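Local coordinates for protein ethylbenzene dehydrogenase alpha-subunit (Aromatoleum aromaticum, PDB 2IVF) that is the molybdenum-containing subunit of a molybdopterin oxidoreductase, carrying two pterin guanine dinucleotides and an iron/sulfur cluster, at residues D121-L125 with G667-F671; Q181-I187 with R593-T599; F324-T329 with A466-W471; V837-H841 with L894-F898. One frame throughout, in Å; residues are numbered along the deposited sequence.

Contact 1 (D121-L125 with G667-F671); sequences DYNPL and GNPFF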
loop_
_atom_site.group_PDB
_atom_site.type_symbol
_atom_site.label_atom_id
_atom_site.label_comp_id
_atom_site.label_asym_id
_atom_site.label_seq_id
_atom_site.Cartn_x
_atom_site.Cartn_y
_atom_site.Cartn_z
ATOM N N ASP A 121 -18.355 -11.521 -5.540
ATOM C CA ASP A 121 -17.265 -11.618 -6.501
ATOM C C ASP A 121 -16.008 -10.939 -5.976
ATOM O O ASP A 121 -15.966 -10.428 -4.836
ATOM C CB ASP A 121 -17.696 -11.122 -7.908
ATOM C CG ASP A 121 -18.024 -9.611 -7.964
ATOM O OD1 ASP A 121 -17.437 -8.829 -7.194
ATOM O OD2 ASP A 121 -18.915 -9.192 -8.781
ATOM N N TYR A 122 -14.938 -11.052 -6.764
ATOM C CA TYR A 122 -13.640 -10.543 -6.335
ATOM C C TYR A 122 -13.400 -9.118 -6.914
ATOM O O TYR A 122 -12.318 -8.551 -6.711
ATOM C CB TYR A 122 -12.507 -11.451 -6.776
ATOM C CG TYR A 122 -12.306 -12.705 -5.973
ATOM C CD1 TYR A 122 -13.146 -13.781 -6.139
ATOM C CD2 TYR A 122 -11.226 -12.835 -5.081
ATOM C CE1 TYR A 122 -12.957 -14.962 -5.415
ATOM C CE2 TYR A 122 -11.032 -14.028 -4.338
ATOM C CZ TYR A 122 -11.887 -15.077 -4.530
ATOM O OH TYR A 122 -11.736 -16.257 -3.847
ATOM N N ASN A 123 -14.386 -8.563 -7.614
ATOM C CA ASN A 123 -14.181 -7.340 -8.359
ATOM C C ASN A 123 -14.123 -6.106 -7.468
ATOM O O ASN A 123 -14.813 -6.055 -6.452
ATOM C CB ASN A 123 -15.293 -7.180 -9.344
ATOM C CG ASN A 123 -15.230 -8.217 -10.428
ATOM O OD1 ASN A 123 -14.143 -8.554 -10.896
ATOM N ND2 ASN A 123 -16.378 -8.714 -10.836
ATOM N N PRO A 124 -13.386 -5.067 -7.883
ATOM C CA PRO A 124 -12.541 -4.980 -9.061
ATOM C C PRO A 124 -11.137 -5.437 -8.874
ATOM O O PRO A 124 -10.374 -5.403 -9.845
ATOM C CB PRO A 124 -12.509 -3.475 -9.346
ATOM C CG PRO A 124 -12.623 -2.817 -7.995
ATOM C CD PRO A 124 -13.464 -3.771 -7.156
ATOM N N LEU A 125 -10.786 -5.802 -7.645
ATOM C CA LEU A 125 -9.398 -6.047 -7.281
ATOM C C LEU A 125 -8.599 -4.749 -7.374
ATOM O O LEU A 125 -9.177 -3.665 -7.483
ATOM C CB LEU A 125 -8.760 -7.166 -8.150
ATOM C CG LEU A 125 -9.331 -8.584 -7.965
ATOM C CD1 LEU A 125 -8.820 -9.471 -9.108
ATOM C CD2 LEU A 125 -9.026 -9.152 -6.535
ATOM N N GLY A 667 -5.644 -17.163 -1.409
ATOM C CA GLY A 667 -6.400 -15.965 -1.074
ATOM C C GLY A 667 -7.146 -15.404 -2.263
ATOM O O GLY A 667 -8.351 -15.237 -2.204
ATOM N N ASN A 668 -6.404 -15.138 -3.350
ATOM C CA ASN A 668 -6.957 -14.662 -4.606
ATOM C C ASN A 668 -6.501 -15.710 -5.616
ATOM O O ASN A 668 -5.447 -15.560 -6.211
ATOM C CB ASN A 668 -6.402 -13.308 -5.014
ATOM C CG ASN A 668 -6.953 -12.145 -4.236
ATOM O OD1 ASN A 668 -7.598 -12.277 -3.176
ATOM N ND2 ASN A 668 -6.728 -10.956 -4.797
ATOM N N PRO A 669 -7.254 -16.802 -5.730
ATOM C CA PRO A 669 -6.766 -18.047 -6.331
ATOM C C PRO A 669 -6.876 -18.145 -7.865
ATOM O O PRO A 669 -7.479 -19.085 -8.422
ATOM C CB PRO A 669 -7.610 -19.097 -5.636
ATOM C CG PRO A 669 -8.941 -18.397 -5.423
ATOM C CD PRO A 669 -8.663 -16.937 -5.251
ATOM N N PHE A 670 -6.189 -17.226 -8.532
ATOM C CA PHE A 670 -6.224 -17.122 -9.995
ATOM C C PHE A 670 -4.903 -16.596 -10.450
ATOM O O PHE A 670 -4.322 -15.687 -9.794
ATOM C CB PHE A 670 -7.360 -16.184 -10.509
ATOM C CG PHE A 670 -7.762 -15.103 -9.546
ATOM C CD1 PHE A 670 -7.125 -13.870 -9.533
ATOM C CD2 PHE A 670 -8.820 -15.303 -8.677
ATOM C CE1 PHE A 670 -7.495 -12.885 -8.627
ATOM C CE2 PHE A 670 -9.205 -14.344 -7.759
ATOM C CZ PHE A 670 -8.565 -13.101 -7.751
ATOM N N PHE A 671 -4.409 -17.163 -11.557
ATOM C CA PHE A 671 -3.191 -16.670 -12.198
ATOM C C PHE A 671 -3.558 -15.624 -13.214
ATOM O O PHE A 671 -4.571 -15.747 -13.917
ATOM C CB PHE A 671 -2.528 -17.799 -12.974
ATOM C CG PHE A 671 -1.760 -18.734 -12.136
ATOM C CD1 PHE A 671 -2.391 -19.727 -11.416
ATOM C CD2 PHE A 671 -0.386 -18.618 -12.055
ATOM C CE1 PHE A 671 -1.657 -20.619 -10.637
ATOM C CE2 PHE A 671 0.357 -19.503 -11.284
ATOM C CZ PHE A 671 -0.294 -20.503 -10.579
#
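Phe670 turns its ring edge onto one face of the Tyr122 ring, with CE2 of Phe670 3.7 Å from CD2 of Tyr122 and the two planes at 90°: a T-shaped (edge-to-face) pair. At the edge of the tyrosine ring, in its plane, sits the carbonyl oxygen of Gly667, 3.6 Å from CE2 of Tyr122. One face of the phenylalanine is overlain near its rim by the carbonyl carbon C of Asn668, two residues earlier. This aromatic contact ties the loop after strand 102-108 to the start of strand 670-676, the middle strand of a three-stranded antiparallel sheet. An inverse gamma turn centred on Pro669 leads into that strand, closed by the bond from Phe670 N to Asn668 O. Leucine suits its place beside Phe670 because its two methyls serve two neighbours: CD1 of Leu125 meets CE1 of Phe670 at 3.7 Å, whereas CD2 reaches the Asn668 amide. That amide is buried but well satisfied, OD1 by Tyr261 and Ser264, ND2 by Gly90 and Ser263, which fixes its rotation. An Asx turn, Asn123 N to Asp121 OD1, spans Tyr122, and OD1 also forms a salt bridge with Arg233 of the beta-subunit chain. With CG beside the backbone N (chi1 -78°), Tyr122 extends toward Pro669; its OH hydrogen-bonds a glycerol, probably from the crystallisation liquor, and lies 3.4 Å from CD of the proline.

Contact 2 (Q181-I187 with R593-T599); sequences QGSDGFI and RPAPDKT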
loop_
_atom_site.group_PDB
_atom_site.type_symbol
_atom_site.label_atom_id
_atom_site.label_comp_id
_atom_site.label_asym_id
_atom_site.label_seq_id
_atom_site.Cartn_x
_atom_site.Cartn_y
_atom_site.Cartn_z
ATOM N N GLN A 181 38.010 -21.807 -4.661
ATOM C CA GLN A 181 37.358 -22.525 -3.560
ATOM C C GLN A 181 36.085 -23.312 -3.894
ATOM O O GLN A 181 35.342 -23.697 -2.982
ATOM C CB GLN A 181 36.992 -21.523 -2.470
ATOM C CG GLN A 181 35.916 -20.516 -2.865
ATOM C CD GLN A 181 35.519 -19.632 -1.726
ATOM O OE1 GLN A 181 35.830 -19.924 -0.569
ATOM N NE2 GLN A 181 34.809 -18.532 -2.031
ATOM N N GLY A 182 35.823 -23.547 -5.175
ATOM C CA GLY A 182 34.591 -24.223 -5.576
ATOM C C GLY A 182 33.372 -23.348 -5.468
ATOM O O GLY A 182 33.460 -22.136 -5.229
ATOM N N SER A 183 32.216 -23.982 -5.565
ATOM C CA SER A 183 31.002 -23.290 -5.810
ATOM C C SER A 183 30.433 -22.593 -4.565
ATOM O O SER A 183 29.516 -21.786 -4.686
ATOM C CB SER A 183 29.996 -24.269 -6.434
ATOM O OG SER A 183 29.498 -25.203 -5.490
ATOM N N ASP A 184 30.962 -22.898 -3.374
ATOM C CA ASP A 184 30.489 -22.233 -2.146
ATOM C C ASP A 184 30.701 -20.708 -2.087
ATOM O O ASP A 184 30.101 -20.027 -1.238
ATOM C CB ASP A 184 31.090 -22.916 -0.895
ATOM C CG ASP A 184 30.132 -23.934 -0.244
ATOM O OD1 ASP A 184 29.037 -24.183 -0.806
ATOM O OD2 ASP A 184 30.477 -24.447 0.866
ATOM N N GLY A 185 31.504 -20.164 -3.002
ATOM C CA GLY A 185 31.781 -18.725 -3.029
ATOM C C GLY A 185 30.697 -17.815 -3.593
ATOM O O GLY A 185 30.767 -16.591 -3.416
ATOM N N PHE A 186 29.696 -18.419 -4.243
ATOM C CA PHE A 186 28.609 -17.706 -4.902
ATOM C C PHE A 186 27.357 -17.826 -4.061
ATOM O O PHE A 186 26.977 -18.930 -3.682
ATOM C CB PHE A 186 28.319 -18.299 -6.293
ATOM C CG PHE A 186 27.205 -17.592 -7.033
ATOM C CD1 PHE A 186 27.487 -16.497 -7.814
ATOM C CD2 PHE A 186 25.897 -18.077 -7.010
ATOM C CE1 PHE A 186 26.479 -15.848 -8.507
ATOM C CE2 PHE A 186 24.868 -17.411 -7.679
ATOM C CZ PHE A 186 25.154 -16.310 -8.428
ATOM N N ILE A 187 26.717 -16.683 -3.792
ATOM C CA ILE A 187 25.516 -16.631 -2.997
ATOM C C ILE A 187 24.506 -15.827 -3.727
ATOM O O ILE A 187 24.739 -14.663 -4.021
ATOM C CB ILE A 187 25.775 -15.989 -1.584
ATOM C CG1 ILE A 187 26.932 -16.717 -0.925
ATOM C CG2 ILE A 187 24.516 -16.053 -0.655
ATOM C CD1 ILE A 187 27.244 -16.146 0.383
ATOM N N ARG A 593 26.016 -23.784 4.647
ATOM C CA ARG A 593 26.716 -23.319 3.454
ATOM C C ARG A 593 26.510 -21.814 3.332
ATOM O O ARG A 593 25.451 -21.310 3.759
ATOM C CB ARG A 593 26.152 -23.979 2.183
ATOM C CG ARG A 593 26.241 -25.478 2.151
ATOM C CD ARG A 593 25.747 -26.068 0.835
ATOM N NE ARG A 593 26.543 -25.640 -0.332
ATOM C CZ ARG A 593 26.069 -25.590 -1.584
ATOM N NH1 ARG A 593 24.817 -25.966 -1.856
ATOM N NH2 ARG A 593 26.836 -25.177 -2.581
ATOM N N PRO A 594 27.530 -21.089 2.824
ATOM C CA PRO A 594 28.857 -21.638 2.552
ATOM C C PRO A 594 29.481 -22.238 3.796
ATOM O O PRO A 594 29.230 -21.763 4.885
ATOM C CB PRO A 594 29.700 -20.426 2.131
ATOM C CG PRO A 594 28.787 -19.316 1.901
ATOM C CD PRO A 594 27.437 -19.657 2.487
ATOM N N ALA A 595 30.283 -23.282 3.627
ATOM C CA ALA A 595 30.920 -23.904 4.762
ATOM C C ALA A 595 31.690 -22.800 5.534
ATOM O O ALA A 595 32.190 -21.841 4.924
ATOM C CB ALA A 595 31.859 -25.019 4.296
ATOM N N PRO A 596 31.756 -22.903 6.875
ATOM C CA PRO A 596 32.530 -21.942 7.688
ATOM C C PRO A 596 33.963 -21.676 7.263
ATOM O O PRO A 596 34.482 -20.605 7.543
ATOM C CB PRO A 596 32.464 -22.566 9.081
ATOM C CG PRO A 596 31.072 -23.144 9.092
ATOM C CD PRO A 596 31.050 -23.862 7.748
ATOM N N ASP A 597 34.613 -22.613 6.590
ATOM C CA ASP A 597 35.967 -22.354 6.132
ATOM C C ASP A 597 36.009 -21.857 4.687
ATOM O O ASP A 597 37.069 -21.676 4.129
ATOM C CB ASP A 597 36.868 -23.581 6.331
ATOM C CG ASP A 597 36.299 -24.840 5.704
ATOM O OD1 ASP A 597 35.239 -24.789 5.030
ATOM O OD2 ASP A 597 36.930 -25.891 5.893
ATOM N N LYS A 598 34.860 -21.635 4.066
ATOM C CA LYS A 598 34.836 -20.967 2.781
ATOM C C LYS A 598 34.552 -19.473 3.033
ATOM O O LYS A 598 34.054 -19.088 4.104
ATOM C CB LYS A 598 33.724 -21.562 1.894
ATOM C CG LYS A 598 33.869 -23.065 1.619
ATOM C CD LYS A 598 35.101 -23.372 0.772
ATOM C CE LYS A 598 35.177 -24.856 0.402
ATOM N NZ LYS A 598 36.393 -25.145 -0.391
ATOM N N THR A 599 34.841 -18.648 2.035
ATOM C CA THR A 599 34.555 -17.218 2.088
ATOM C C THR A 599 33.593 -16.857 0.977
ATOM O O THR A 599 33.899 -17.073 -0.199
ATOM C CB THR A 599 35.809 -16.396 1.801
ATOM O OG1 THR A 599 36.910 -16.956 2.496
ATOM C CG2 THR A 599 35.612 -14.966 2.221
#
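Gln181, just ahead of the positive-phi Gly182, faces Thr599 with its flat amide, near both backbone polar atoms of that residue, at the start of a helix-to-strand connection in the molybdopterin oxidoreductase fold. Its OE1 takes the N-H of Thr599 at 3.1 Å, in the carbonyl plane and on a lone pair; NE2 lies 2.5 Å from Thr599 O, doubtfully short for a hydrogen bond, and also donates to Ser177 OG. Its own backbone O receives NZ of Lys598, whose chain, bent at chi2 (-66°), carries the ammonium there from above the carbonyl plane. Ser183 directs OG to Asp211 O, which also accepts from NH2 of Arg593. In Asp184, OD1 accepts both NE (2.9 Å) and NH2 (3.0 Å) of Arg593, a side-on salt bridge with carboxylate and guanidinium nearly coplanar; OD2 takes the N-H of Ala595, which approaches from above the carboxylate plane. Aspartate suits the place because its two oxygens serve different donors, and the buried charges of Asp184 and Arg593 probably offset each other. Beyond Gly185 begins strand 186-188, at one edge of a six-stranded mixed sheet. There Ile187 points toward the 593-599 segment, its CD1 packed 3.8 Å from CG of Pro594.

Contact 3 (F324-T329 with A466-W471); sequences FVCEQT and ALSGNW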
loop_
_atom_site.group_PDB
_atom_site.type_symbol
_atom_site.label_atom_id
_atom_site.label_comp_id
_atom_site.label_asym_id
_atom_site.label_seq_id
_atom_site.Cartn_x
_atom_site.Cartn_y
_atom_site.Cartn_z
ATOM N N PHE A 324 -14.264 -33.669 18.760
ATOM C CA PHE A 324 -13.261 -33.128 17.855
ATOM C C PHE A 324 -11.902 -33.190 18.510
ATOM O O PHE A 324 -10.915 -33.596 17.882
ATOM C CB PHE A 324 -13.619 -31.673 17.520
ATOM C CG PHE A 324 -12.720 -31.019 16.494
ATOM C CD1 PHE A 324 -11.491 -30.462 16.850
ATOM C CD2 PHE A 324 -13.128 -30.924 15.165
ATOM C CE1 PHE A 324 -10.666 -29.854 15.909
ATOM C CE2 PHE A 324 -12.318 -30.293 14.214
ATOM C CZ PHE A 324 -11.094 -29.751 14.581
ATOM N N VAL A 325 -11.835 -32.763 19.770
ATOM C CA VAL A 325 -10.575 -32.792 20.519
ATOM C C VAL A 325 -10.030 -34.217 20.629
ATOM O O VAL A 325 -8.860 -34.494 20.385
ATOM C CB VAL A 325 -10.780 -32.114 21.882
ATOM C CG1 VAL A 325 -9.908 -32.692 22.983
ATOM C CG2 VAL A 325 -10.587 -30.609 21.723
ATOM N N CYS A 326 -10.910 -35.130 20.948
ATOM C CA CYS A 326 -10.542 -36.523 21.123
ATOM C C CYS A 326 -10.094 -37.163 19.839
ATOM O O CYS A 326 -9.267 -38.052 19.838
ATOM C CB CYS A 326 -11.721 -37.266 21.718
ATOM S SG CYS A 326 -11.864 -36.965 23.483
ATOM N N GLU A 327 -10.611 -36.689 18.726
ATOM C CA GLU A 327 -10.285 -37.311 17.440
ATOM C C GLU A 327 -9.049 -36.685 16.807
ATOM O O GLU A 327 -8.166 -37.406 16.307
ATOM C CB GLU A 327 -11.519 -37.209 16.534
ATOM C CG GLU A 327 -11.352 -37.483 15.070
ATOM C CD GLU A 327 -12.626 -37.095 14.323
ATOM O OE1 GLU A 327 -13.618 -37.862 14.441
ATOM O OE2 GLU A 327 -12.638 -36.023 13.662
ATOM N N GLN A 328 -8.973 -35.359 16.841
ATOM C CA GLN A 328 -8.083 -34.610 15.994
ATOM C C GLN A 328 -6.740 -34.337 16.615
ATOM O O GLN A 328 -5.810 -34.010 15.899
ATOM C CB GLN A 328 -8.709 -33.260 15.593
ATOM C CG GLN A 328 -9.945 -33.320 14.719
ATOM C CD GLN A 328 -9.609 -33.683 13.282
ATOM O OE1 GLN A 328 -8.758 -33.054 12.668
ATOM N NE2 GLN A 328 -10.251 -34.719 12.759
ATOM N N THR A 329 -6.635 -34.460 17.938
ATOM C CA THR A 329 -5.493 -33.911 18.655
ATOM C C THR A 329 -4.877 -34.890 19.630
ATOM O O THR A 329 -5.377 -35.988 19.827
ATOM C CB THR A 329 -5.866 -32.658 19.471
ATOM O OG1 THR A 329 -6.515 -33.090 20.673
ATOM C CG2 THR A 329 -6.759 -31.699 18.678
ATOM N N ALA A 466 -8.752 -25.841 18.182
ATOM C CA ALA A 466 -9.002 -27.258 18.473
ATOM C C ALA A 466 -10.172 -27.486 19.437
ATOM O O ALA A 466 -11.044 -28.374 19.242
ATOM C CB ALA A 466 -7.732 -27.890 19.081
ATOM N N LEU A 467 -10.124 -26.742 20.536
ATOM C CA LEU A 467 -11.076 -26.902 21.611
ATOM C C LEU A 467 -12.462 -26.532 21.107
ATOM O O LEU A 467 -13.413 -27.058 21.590
ATOM C CB LEU A 467 -10.705 -26.034 22.809
ATOM C CG LEU A 467 -9.514 -26.535 23.606
ATOM C CD1 LEU A 467 -9.007 -25.391 24.538
ATOM C CD2 LEU A 467 -9.842 -27.852 24.371
ATOM N N SER A 468 -12.534 -25.656 20.101
ATOM C CA SER A 468 -13.823 -25.229 19.545
ATOM C C SER A 468 -14.195 -25.975 18.255
ATOM O O SER A 468 -15.226 -25.704 17.659
ATOM C CB SER A 468 -13.795 -23.733 19.308
ATOM O OG SER A 468 -12.708 -23.324 18.476
ATOM N N GLY A 469 -13.369 -26.934 17.847
ATOM C CA GLY A 469 -13.612 -27.680 16.616
ATOM C C GLY A 469 -13.560 -26.821 15.368
ATOM O O GLY A 469 -14.242 -27.119 14.380
ATOM N N ASN A 470 -12.714 -25.797 15.381
ATOM C CA ASN A 470 -12.705 -24.817 14.286
ATOM C C ASN A 470 -11.579 -25.051 13.272
ATOM O O ASN A 470 -10.778 -24.161 12.966
ATOM C CB ASN A 470 -12.693 -23.375 14.858
ATOM C CG ASN A 470 -14.071 -22.837 15.068
ATOM O OD1 ASN A 470 -14.432 -22.367 16.183
ATOM N ND2 ASN A 470 -14.862 -22.877 14.014
ATOM N N TRP A 471 -11.560 -26.261 12.718
ATOM C CA TRP A 471 -10.792 -26.502 11.485
ATOM C C TRP A 471 -11.381 -27.606 10.666
ATOM O O TRP A 471 -12.215 -28.378 11.156
ATOM C CB TRP A 471 -9.275 -26.644 11.748
ATOM C CG TRP A 471 -8.831 -27.921 12.381
ATOM C CD1 TRP A 471 -8.992 -29.184 11.879
ATOM C CD2 TRP A 471 -8.071 -28.052 13.587
ATOM N NE1 TRP A 471 -8.394 -30.085 12.721
ATOM C CE2 TRP A 471 -7.811 -29.413 13.770
ATOM C CE3 TRP A 471 -7.589 -27.137 14.534
ATOM C CZ2 TRP A 471 -7.117 -29.900 14.880
ATOM C CZ3 TRP A 471 -6.867 -27.600 15.615
ATOM C CH2 TRP A 471 -6.643 -28.978 15.796
#
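Aromatic packing dominates between Phe324 and Trp471. The phenylalanine presents its edge to the face of the indole's five-membered ring, 4.6 Å between centroids with the planes at 66°, and its CZ comes 3.4 Å from CE2 of Trp471. CG of Phe324 lies anti to the backbone N (chi1 -175°), which swings the ring across to the other segment. One face of that ring receives CA of Gly469 in a CH-pi contact, 3.4 Å from CA to the centroid and almost on the ring normal; the opposite face is covered by CG of Gln328, one helical turn on. Glycine suits this tight place, having only hydrogens to set against the ring, and its positive phi completes a Schellman motif that ends helix 454-467. Helix 322-328 thus packs its last turn against the C-terminal end of another helix.

The polar link is one bond, NE1 of Trp471 to OE1 of Gln328, 3.0 Å and 165°, lying in the indole plane. The amide's NE2 goes the other way, to Glu327 OE2 and His798 O, which fixes which end faces the tryptophan.

Apolar methyls fill in around these groups: CG2 of Val325 meets CD2 of Leu467 at 3.9 Å, and CG2 of Thr329 touches both Ala466 CB and Trp471 CH2.

Contact 4 (V837-H841 with L894-F898); sequences VGGDH and LFNDF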
loop_
_atom_site.group_PDB
_atom_site.type_symbol
_atom_site.label_atom_id
_atom_site.label_comp_id
_atom_site.label_asym_id
_atom_site.label_seq_id
_atom_site.Cartn_x
_atom_site.Cartn_y
_atom_site.Cartn_z
ATOM N N VAL A 837 15.461 -8.047 23.587
ATOM C CA VAL A 837 16.360 -7.816 22.468
ATOM C C VAL A 837 16.616 -6.310 22.342
ATOM O O VAL A 837 15.668 -5.532 22.222
ATOM C CB VAL A 837 15.756 -8.301 21.146
ATOM C CG1 VAL A 837 16.777 -8.165 19.998
ATOM C CG2 VAL A 837 15.160 -9.760 21.265
ATOM N N GLY A 838 17.897 -5.926 22.323
ATOM C CA GLY A 838 18.297 -4.537 22.261
ATOM C C GLY A 838 18.645 -3.940 23.612
ATOM O O GLY A 838 19.192 -2.848 23.672
ATOM N N GLY A 839 18.293 -4.617 24.689
ATOM C CA GLY A 839 18.640 -4.142 26.045
ATOM C C GLY A 839 17.383 -3.656 26.722
ATOM O O GLY A 839 16.282 -3.817 26.212
ATOM N N ASP A 840 17.548 -3.059 27.884
ATOM C CA ASP A 840 16.436 -2.659 28.680
ATOM C C ASP A 840 16.037 -1.247 28.305
ATOM O O ASP A 840 16.513 -0.260 28.892
ATOM C CB ASP A 840 16.815 -2.726 30.158
ATOM C CG ASP A 840 15.623 -2.444 31.051
ATOM O OD1 ASP A 840 14.504 -2.336 30.508
ATOM O OD2 ASP A 840 15.813 -2.297 32.256
ATOM N N HIS A 841 15.161 -1.154 27.320
ATOM C CA HIS A 841 14.684 0.098 26.814
ATOM C C HIS A 841 13.200 -0.023 26.831
ATOM O O HIS A 841 12.676 -1.119 26.712
ATOM C CB HIS A 841 15.206 0.343 25.382
ATOM C CG HIS A 841 16.675 0.655 25.330
ATOM N ND1 HIS A 841 17.631 -0.304 25.059
ATOM C CD2 HIS A 841 17.347 1.796 25.557
ATOM C CE1 HIS A 841 18.830 0.237 25.146
ATOM N NE2 HIS A 841 18.689 1.514 25.437
ATOM N N LEU A 894 15.594 6.813 17.386
ATOM C CA LEU A 894 15.311 5.522 17.973
ATOM C C LEU A 894 16.635 4.847 18.221
ATOM O O LEU A 894 17.539 4.888 17.356
ATOM C CB LEU A 894 14.508 4.619 17.040
ATOM C CG LEU A 894 12.989 4.671 16.874
ATOM C CD1 LEU A 894 12.466 6.058 16.987
ATOM C CD2 LEU A 894 12.580 3.931 15.569
ATOM N N PHE A 895 16.781 4.237 19.376
ATOM C CA PHE A 895 18.037 3.592 19.660
ATOM C C PHE A 895 17.915 2.491 20.677
ATOM O O PHE A 895 16.996 2.484 21.491
ATOM C CB PHE A 895 19.106 4.651 20.106
ATOM C CG PHE A 895 18.803 5.337 21.421
ATOM C CD1 PHE A 895 17.910 6.406 21.480
ATOM C CD2 PHE A 895 19.414 4.921 22.586
ATOM C CE1 PHE A 895 17.654 7.027 22.674
ATOM C CE2 PHE A 895 19.159 5.542 23.800
ATOM C CZ PHE A 895 18.278 6.587 23.849
ATOM N N ASN A 896 18.908 1.605 20.687
ATOM C CA ASN A 896 19.003 0.641 21.743
ATOM C C ASN A 896 20.457 0.325 21.955
ATOM O O ASN A 896 21.313 1.127 21.558
ATOM C CB ASN A 896 18.143 -0.587 21.460
ATOM C CG ASN A 896 18.499 -1.328 20.162
ATOM O OD1 ASN A 896 19.580 -1.201 19.611
ATOM N ND2 ASN A 896 17.565 -2.120 19.684
ATOM N N ASP A 897 20.755 -0.787 22.602
ATOM C CA ASP A 897 22.138 -1.098 22.902
ATOM C C ASP A 897 22.985 -1.399 21.675
ATOM O O ASP A 897 24.211 -1.403 21.760
ATOM C CB ASP A 897 22.222 -2.226 23.943
ATOM C CG ASP A 897 21.810 -1.769 25.327
ATOM O OD1 ASP A 897 21.497 -0.546 25.489
ATOM O OD2 ASP A 897 21.734 -2.634 26.243
ATOM N N PHE A 898 22.361 -1.598 20.531
ATOM C CA PHE A 898 23.071 -1.987 19.331
ATOM C C PHE A 898 23.297 -0.861 18.340
ATOM O O PHE A 898 24.384 -0.745 17.815
ATOM C CB PHE A 898 22.357 -3.136 18.643
ATOM C CG PHE A 898 23.062 -3.613 17.442
ATOM C CD1 PHE A 898 24.206 -4.377 17.544
ATOM C CD2 PHE A 898 22.594 -3.276 16.178
ATOM C CE1 PHE A 898 24.880 -4.818 16.399
ATOM C CE2 PHE A 898 23.263 -3.712 15.021
ATOM C CZ PHE A 898 24.406 -4.478 15.131
HETATM O O HOH W 1 20.265 -2.287 28.422
#
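Asp897 donates its backbone N-H to the carbonyl oxygen of Gly838, 2.8 Å from N to O, in the carbonyl plane and at 160°. Beside this bond the His841 ring lies over the Asn896 backbone: CA of Asn896 stands 3.8 Å from the imidazole centroid in a CH-pi contact, and the carbonyl oxygen of Phe895 sits over the same face, also offset toward the rim. CG of His841 is placed beside its backbone N (chi1 -71°), turning the flat ring toward the strand end. Glycine's lack of a side chain suits Gly838 and Gly839, whose phi is positive and against which Asn896 ND2 and Asp897 OD2, respectively, lie close. Further out, a water bridges the segments, accepting from Asp840 N at 2.9 Å and donating to Asp897 OD2 at 2.7 Å.

Behind these atoms, OD1 of Asn896 takes the N-H of Phe898 at 3.0 Å, an Asx turn that shapes the corner where strand 891-895 ends. Its ND2 donates to Arg970 O and Leu935 O, tying the corner to strand 969-975. The contact therefore joins the loop entering strand 843-846 to a turn of the dinucleotide-binding domain, whose family belongs to the double-psi beta-barrel clan.

Overall arrangement
Contacts 2 and 3 are nested within the long loop that contact 1 closes, and contact 3 lies inside the loop of contact 2; contact 4 follows all of them along the chain. None touches another. The nearest approach is about 17 Å between atoms of contacts 1 and 3, while the centres of contacts 2 and 3 are about 47 Å apart, on opposite sides of the chain's centre. Each belongs to a different element: the three-stranded sheet with 670-676, the mixed sheet edged by 186-188, two helix ends, and the dinucleotide-binding domain with strand 891-895. Together they join distant sequence in a large cofactor-binding subunit, with contact 1 also meeting the beta-subunit.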